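Side-chain contacts in membrane protein (Acinetobacter baumannii AB307-0294, PDB 5DL5), which forms an outer-membrane beta-barrel of the OprD porin family and probably lets small solutes, antibiotics among them, pass across the outer membrane: residues A[20-24]-A[25-29]; A[402-406]-A[407-411]. All blocks are in the same frame, centred on the assembly; numbering follows the deposited sequence.

Interaction 1. Residues A[20-24]-A[25-29]; sequences EAKGF and VEDAN
With CG beside its own backbone N and anti to its carbonyl carbon (chi1 -70°), Asp27 carries its carboxylate back to the amides of Lys22 and Gly23, four to five residues earlier in the chain. OD2 receives both N-H groups. Lys22 N lies 2.6 Å from Asp27 OD2, on the syn side and 19° out of the carboxylate plane, its N-H pointing fairly straight at the oxygen. Gly23 N is farther from Asp27 OD2, at 3.3 Å, and arrives from above that plane. The backbone closes the ring the other way, Asp27 N donating to Gly23 O at 3.0 Å along a nearly straight line. A type I turn runs from Val25 to Ala28, with Ala28 N bonded to Val25 O.

Beside the carboxylate, Lys22 runs across Asp27 at about a right angle, its CB 3.4 Å from Asp27 OD1, and meets Glu26 CB to CB at 3.7 Å. The bend of the Glu26 chain at chi2 (74°) folds OE1 over Gly23, 3.3 Å from its CA.

Two amides on one oxygen probably stabilise the negative charge of Asp27, and Lys22 NZ, 5.7 Å from Asp27 OD1, may add a longer-range attraction, since the charged atoms are not in contact. Polar bonds thus probably help set the shape of this surface turn leading into strand 29-43.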
ATOM      1  N   GLU A  20     -20.642   7.065 -24.504  1.00 49.63           N
ATOM      2  CA  GLU A  20     -19.500   6.949 -25.419  1.00 52.50           C
ATOM      3  C   GLU A  20     -18.996   5.524 -25.569  1.00 48.50           C
ATOM      4  O   GLU A  20     -17.974   5.335 -26.189  1.00 49.51           O
ATOM      5  CB  GLU A  20     -18.303   7.883 -24.960  1.00 55.62           C
ATOM      6  CG  GLU A  20     -18.631   9.358 -25.084  1.00 60.03           C
ATOM      7  CD  GLU A  20     -19.214   9.658 -26.453  1.00 68.57           C
ATOM      8  OE1 GLU A  20     -18.558   9.274 -27.455  1.00 72.57           O
ATOM      9  OE2 GLU A  20     -20.367  10.179 -26.558  1.00 75.80           O
ATOM     10  N   ALA A  21     -19.637   4.526 -24.976  1.00 45.19           N
ATOM     11  CA  ALA A  21     -19.148   3.130 -25.076  1.00 46.48           C
ATOM     12  C   ALA A  21     -18.973   2.764 -26.567  1.00 49.99           C
ATOM     13  O   ALA A  21     -19.819   3.094 -27.361  1.00 45.19           O
ATOM     14  CB  ALA A  21     -20.183   2.176 -24.483  1.00 45.28           C
ATOM     15  N   LYS A  22     -17.887   2.099 -26.937  1.00 53.32           N
ATOM     16  CA  LYS A  22     -17.730   1.589 -28.356  1.00 57.98           C
ATOM     17  C   LYS A  22     -18.097   0.125 -28.501  1.00 54.27           C
ATOM     18  O   LYS A  22     -18.449  -0.289 -29.554  1.00 58.96           O
ATOM     19  CB  LYS A  22     -16.289   1.646 -28.796  1.00 61.94           C
ATOM     20  CG  LYS A  22     -15.740   3.003 -29.198  1.00 69.67           C
ATOM     21  CD  LYS A  22     -14.530   2.751 -30.138  1.00 76.14           C
ATOM     22  CE  LYS A  22     -13.386   3.730 -29.964  1.00 78.78           C
ATOM     23  NZ  LYS A  22     -13.548   4.836 -30.938  1.00 82.60           N
ATOM     24  N   GLY A  23     -17.883  -0.673 -27.464  1.00 51.22           N
ATOM     25  CA  GLY A  23     -18.208  -2.076 -27.490  1.00 50.32           C
ATOM     26  C   GLY A  23     -17.315  -2.911 -26.640  1.00 47.96           C
ATOM     27  O   GLY A  23     -16.183  -2.470 -26.233  1.00 46.43           O
ATOM     28  N   PHE A  24     -17.876  -4.072 -26.284  1.00 44.79           N
ATOM     29  CA  PHE A  24     -17.185  -5.055 -25.441  1.00 45.48           C
ATOM     30  C   PHE A  24     -15.719  -5.327 -25.920  1.00 45.44           C
ATOM     31  O   PHE A  24     -14.762  -5.319 -25.116  1.00 42.46           O
ATOM     32  CB  PHE A  24     -17.935  -6.367 -25.491  1.00 46.92           C
ATOM     33  CG  PHE A  24     -17.437  -7.393 -24.509  1.00 47.18           C
ATOM     34  CD1 PHE A  24     -17.911  -7.433 -23.238  1.00 46.62           C
ATOM     35  CD2 PHE A  24     -16.600  -8.380 -24.917  1.00 48.94           C
ATOM     36  CE1 PHE A  24     -17.558  -8.438 -22.389  1.00 47.14           C
ATOM     37  CE2 PHE A  24     -16.194  -9.360 -24.059  1.00 46.76           C
ATOM     38  CZ  PHE A  24     -16.660  -9.401 -22.807  1.00 45.90           C
ATOM     39  N   VAL A  25     -15.591  -5.543 -27.200  1.00 45.27           N
ATOM     40  CA  VAL A  25     -14.293  -5.779 -27.879  1.00 50.22           C
ATOM     41  C   VAL A  25     -13.464  -4.493 -28.181  1.00 52.18           C
ATOM     42  O   VAL A  25     -12.296  -4.387 -27.800  1.00 52.86           O
ATOM     43  CB  VAL A  25     -14.482  -6.586 -29.189  1.00 54.72           C
ATOM     44  CG1 VAL A  25     -13.145  -6.834 -29.888  1.00 56.39           C
ATOM     45  CG2 VAL A  25     -15.136  -7.932 -28.888  1.00 55.54           C
ATOM     46  N   GLU A  26     -14.094  -3.500 -28.776  1.00 54.68           N
ATOM     47  CA  GLU A  26     -13.401  -2.267 -29.149  1.00 57.95           C
ATOM     48  C   GLU A  26     -12.759  -1.541 -27.991  1.00 53.73           C
ATOM     49  O   GLU A  26     -11.683  -1.030 -28.150  1.00 53.19           O
ATOM     50  CB  GLU A  26     -14.318  -1.283 -29.848  1.00 60.14           C
ATOM     51  CG  GLU A  26     -14.758  -1.791 -31.178  1.00 67.54           C
ATOM     52  CD  GLU A  26     -15.820  -2.927 -31.127  1.00 72.54           C
ATOM     53  OE1 GLU A  26     -16.483  -3.284 -30.083  1.00 65.29           O
ATOM     54  OE2 GLU A  26     -16.007  -3.494 -32.227  1.00 84.01           O
ATOM     55  N   ASP A  27     -13.420  -1.466 -26.860  1.00 48.91           N
ATOM     56  CA  ASP A  27     -12.869  -0.711 -25.752  1.00 49.23           C
ATOM     57  C   ASP A  27     -12.023  -1.629 -24.843  1.00 46.19           C
ATOM     58  O   ASP A  27     -11.743  -1.247 -23.732  1.00 42.91           O
ATOM     59  CB  ASP A  27     -14.024  -0.137 -24.854  1.00 50.29           C
ATOM     60  CG  ASP A  27     -14.808   0.958 -25.494  1.00 57.42           C
ATOM     61  OD1 ASP A  27     -14.187   1.752 -26.182  1.00 62.60           O
ATOM     62  OD2 ASP A  27     -16.073   1.028 -25.341  1.00 66.71           O
ATOM     63  N   ALA A  28     -11.696  -2.853 -25.235  1.00 43.52           N
ATOM     64  CA  ALA A  28     -11.071  -3.716 -24.283  1.00 44.51           C
ATOM     65  C   ALA A  28      -9.581  -3.347 -24.077  1.00 47.18           C
ATOM     66  O   ALA A  28      -8.942  -2.828 -24.953  1.00 45.07           O
ATOM     67  CB  ALA A  28     -11.174  -5.169 -24.733  1.00 44.89           C
ATOM     68  N   ASN A  29      -9.014  -3.716 -22.944  1.00 46.06           N
ATOM     69  CA  ASN A  29      -7.591  -3.494 -22.720  1.00 48.83           C
ATOM     70  C   ASN A  29      -7.064  -4.633 -21.888  1.00 48.71           C
ATOM     71  O   ASN A  29      -7.758  -5.113 -21.023  1.00 44.62           O
ATOM     72  CB  ASN A  29      -7.418  -2.265 -21.844  1.00 54.33           C
ATOM     73  CG  ASN A  29      -7.748  -1.014 -22.590  1.00 60.70           C
ATOM     74  OD1 ASN A  29      -7.347  -0.868 -23.726  1.00 73.23           O
ATOM     75  ND2 ASN A  29      -8.564  -0.137 -21.990  1.00 61.70           N
TER

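Interaction 2. Residues A[402-406]-A[407-411]; sequences YRASD and AYQGA
Tyr402, near the end of strand 394-404, brings its hydroxyl to the ring of Tyr408, OH lying 3.9 Å from CD2, while the two side chains cross at about a right angle. One water links them further: it donates to Tyr402 OH at 2.8 Å, in the plane of that ring, and to the backbone O of Tyr408 at 2.6 Å. Ala404 directs its methyl at the loop, CB lying 3.4 Å from Tyr408 O and near the edge of the Tyr408 ring.

At Ser405 the strand has ended and a type I turn to Tyr408 begins. Its carbonyl O takes two donors from opposite faces of the carbonyl plane: Tyr408 N at 3.1 Å, the turn bond, and Gln409 NE2 at 2.9 Å. The latter is almost straight (174°) and lies in the amide plane. In Gln409, chi1 (-69°) sets CG beside the backbone N and 3.4 Å from Asp406 O, and the bend at chi2 (-57°) then brings NE2 back to Ser405 O. The other end of that amide, OE1, accepts from Asp415 N, fixing the amide's rotation.

Strand 371-384 flanks the turn, with Glu374 OE2 hydrogen-bonded to Tyr402 OH and Gln373 N bonding Ser405 OG. The Tyr408 side chain touches Ile363 and Val365 of strand 351-365, and Asp415, just ahead of strand 416-428, bonds Ala404 N.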
ATOM      1  N   TYR A 402      18.430   0.390   9.061  1.00 36.27           N
ATOM      2  CA  TYR A 402      17.453   0.649  10.043  1.00 34.67           C
ATOM      3  C   TYR A 402      17.956   0.266  11.418  1.00 37.71           C
ATOM      4  O   TYR A 402      18.520  -0.823  11.579  1.00 35.58           O
ATOM      5  CB  TYR A 402      16.170  -0.081   9.719  1.00 34.86           C
ATOM      6  CG  TYR A 402      15.134  -0.041  10.812  1.00 34.21           C
ATOM      7  CD1 TYR A 402      14.247   1.040  10.905  1.00 33.73           C
ATOM      8  CD2 TYR A 402      15.049  -1.049  11.760  1.00 36.52           C
ATOM      9  CE1 TYR A 402      13.285   1.109  11.882  1.00 32.67           C
ATOM     10  CE2 TYR A 402      14.139  -0.976  12.815  1.00 36.92           C
ATOM     11  CZ  TYR A 402      13.226   0.101  12.848  1.00 33.55           C
ATOM     12  OH  TYR A 402      12.296   0.219  13.817  1.00 31.70           O
ATOM     13  N   ARG A 403      17.776   1.181  12.405  1.00 34.36           N
ATOM     14  CA  ARG A 403      18.188   0.906  13.745  1.00 36.96           C
ATOM     15  C   ARG A 403      17.127   1.347  14.752  1.00 36.54           C
ATOM     16  O   ARG A 403      16.507   2.337  14.544  1.00 35.05           O
ATOM     17  CB  ARG A 403      19.527   1.624  14.093  1.00 39.49           C
ATOM     18  CG  ARG A 403      20.783   1.120  13.350  1.00 46.18           C
ATOM     19  CD  ARG A 403      21.138  -0.331  13.587  1.00 50.41           C
ATOM     20  NE  ARG A 403      22.266  -0.812  12.740  1.00 54.38           N
ATOM     21  CZ  ARG A 403      22.181  -1.284  11.492  1.00 59.05           C
ATOM     22  NH1 ARG A 403      21.032  -1.354  10.842  1.00 58.75           N
ATOM     23  NH2 ARG A 403      23.280  -1.719  10.870  1.00 59.84           N
ATOM     24  N   ALA A 404      17.028   0.667  15.901  1.00 36.71           N
ATOM     25  CA  ALA A 404      16.004   1.015  16.849  1.00 37.52           C
ATOM     26  C   ALA A 404      16.530   0.788  18.231  1.00 39.05           C
ATOM     27  O   ALA A 404      17.504   0.045  18.404  1.00 36.27           O
ATOM     28  CB  ALA A 404      14.740   0.195  16.561  1.00 34.73           C
ATOM     29  N   SER A 405      15.906   1.385  19.226  1.00 37.91           N
ATOM     30  CA  SER A 405      16.368   1.068  20.621  1.00 42.02           C
ATOM     31  C   SER A 405      16.103  -0.397  21.034  1.00 43.49           C
ATOM     32  O   SER A 405      15.380  -1.178  20.358  1.00 39.82           O
ATOM     33  CB  SER A 405      15.807   2.021  21.723  1.00 42.89           C
ATOM     34  OG  SER A 405      14.550   2.393  21.514  1.00 41.70           O
ATOM     35  N   ASP A 406      16.674  -0.761  22.147  1.00 43.53           N
ATOM     36  CA  ASP A 406      16.580  -2.136  22.697  1.00 50.97           C
ATOM     37  C   ASP A 406      15.131  -2.657  22.863  1.00 52.52           C
ATOM     38  O   ASP A 406      14.878  -3.864  22.596  1.00 54.25           O
ATOM     39  CB  ASP A 406      17.206  -2.204  24.086  1.00 55.59           C
ATOM     40  CG  ASP A 406      18.630  -1.918  24.053  1.00 64.17           C
ATOM     41  OD1 ASP A 406      19.146  -2.022  22.929  1.00 68.50           O
ATOM     42  OD2 ASP A 406      19.264  -1.648  25.129  1.00 77.19           O
ATOM     43  N   ALA A 407      14.226  -1.725  23.234  1.00 45.98           N
ATOM     44  CA  ALA A 407      12.851  -2.020  23.554  1.00 47.13           C
ATOM     45  C   ALA A 407      11.983  -2.255  22.295  1.00 43.44           C
ATOM     46  O   ALA A 407      10.885  -2.646  22.423  1.00 47.07           O
ATOM     47  CB  ALA A 407      12.318  -0.826  24.355  1.00 50.09           C
ATOM     48  N   TYR A 408      12.469  -1.911  21.104  1.00 41.14           N
ATOM     49  CA  TYR A 408      11.758  -1.967  19.832  1.00 39.21           C
ATOM     50  C   TYR A 408      12.517  -2.777  18.810  1.00 38.95           C
ATOM     51  O   TYR A 408      12.777  -2.342  17.676  1.00 39.95           O
ATOM     52  CB  TYR A 408      11.511  -0.561  19.304  1.00 36.06           C
ATOM     53  CG  TYR A 408      10.309  -0.272  18.433  1.00 34.58           C
ATOM     54  CD1 TYR A 408       8.987  -0.551  18.866  1.00 36.57           C
ATOM     55  CD2 TYR A 408      10.463   0.352  17.203  1.00 32.97           C
ATOM     56  CE1 TYR A 408       7.794  -0.208  18.094  1.00 33.27           C
ATOM     57  CE2 TYR A 408       9.332   0.624  16.419  1.00 33.50           C
ATOM     58  CZ  TYR A 408       7.986   0.386  16.914  1.00 32.25           C
ATOM     59  OH  TYR A 408       7.009   0.751  16.021  1.00 33.33           O
ATOM     60  N   GLN A 409      12.743  -4.005  19.178  1.00 41.42           N
ATOM     61  CA  GLN A 409      13.431  -4.985  18.360  1.00 43.06           C
ATOM     62  C   GLN A 409      12.315  -5.974  17.950  1.00 41.24           C
ATOM     63  O   GLN A 409      11.603  -5.696  17.014  1.00 40.08           O
ATOM     64  CB  GLN A 409      14.615  -5.639  19.118  1.00 44.00           C
ATOM     65  CG  GLN A 409      15.802  -4.697  19.398  1.00 48.50           C
ATOM     66  CD  GLN A 409      16.414  -4.056  18.150  1.00 47.54           C
ATOM     67  OE1 GLN A 409      16.840  -4.759  17.186  1.00 44.50           O
ATOM     68  NE2 GLN A 409      16.552  -2.703  18.199  1.00 48.86           N
ATOM     69  N   GLY A 410      12.116  -7.046  18.706  1.00 43.77           N
ATOM     70  CA  GLY A 410      11.132  -8.067  18.396  1.00 48.04           C
ATOM     71  C   GLY A 410       9.709  -7.501  18.497  1.00 47.01           C
ATOM     72  O   GLY A 410       8.836  -7.954  17.777  1.00 47.35           O
ATOM     73  N   ALA A 411       9.477  -6.471  19.324  1.00 45.81           N
ATOM     74  CA  ALA A 411       8.218  -5.733  19.234  1.00 44.25           C
ATOM     75  C   ALA A 411       7.882  -5.172  17.878  1.00 43.51           C
ATOM     76  O   ALA A 411       6.730  -4.855  17.714  1.00 40.61           O
ATOM     77  CB  ALA A 411       8.085  -4.645  20.278  1.00 45.51           C
TER
HETATM   78  O   HOH W   1      11.901  -2.209  15.239  1.00 36.46           O

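Overall arrangement
Interactions 1 and 2 sit on opposite sides of the chain's centre, with centres 53 Å apart and no atoms touching. Each is a local fold of the chain built round a type I turn, but 20-29 leads into strand 29-43 whereas 402-411 leaves strand 394-404. Strand 416-428, which pairs with both, joins their surroundings. Interaction 1 is a surface contact with a single buried residue, Gly23, and is organised by a carboxylate accepting backbone amides. Interaction 2 is partly buried: a tyrosine hydroxyl meets another tyrosine's ring, a neutral side-chain amide joins a backbone N-H as donor, a carbonyl is the shared acceptor, and a water bridges the tyrosine hydroxyl and a backbone carbonyl.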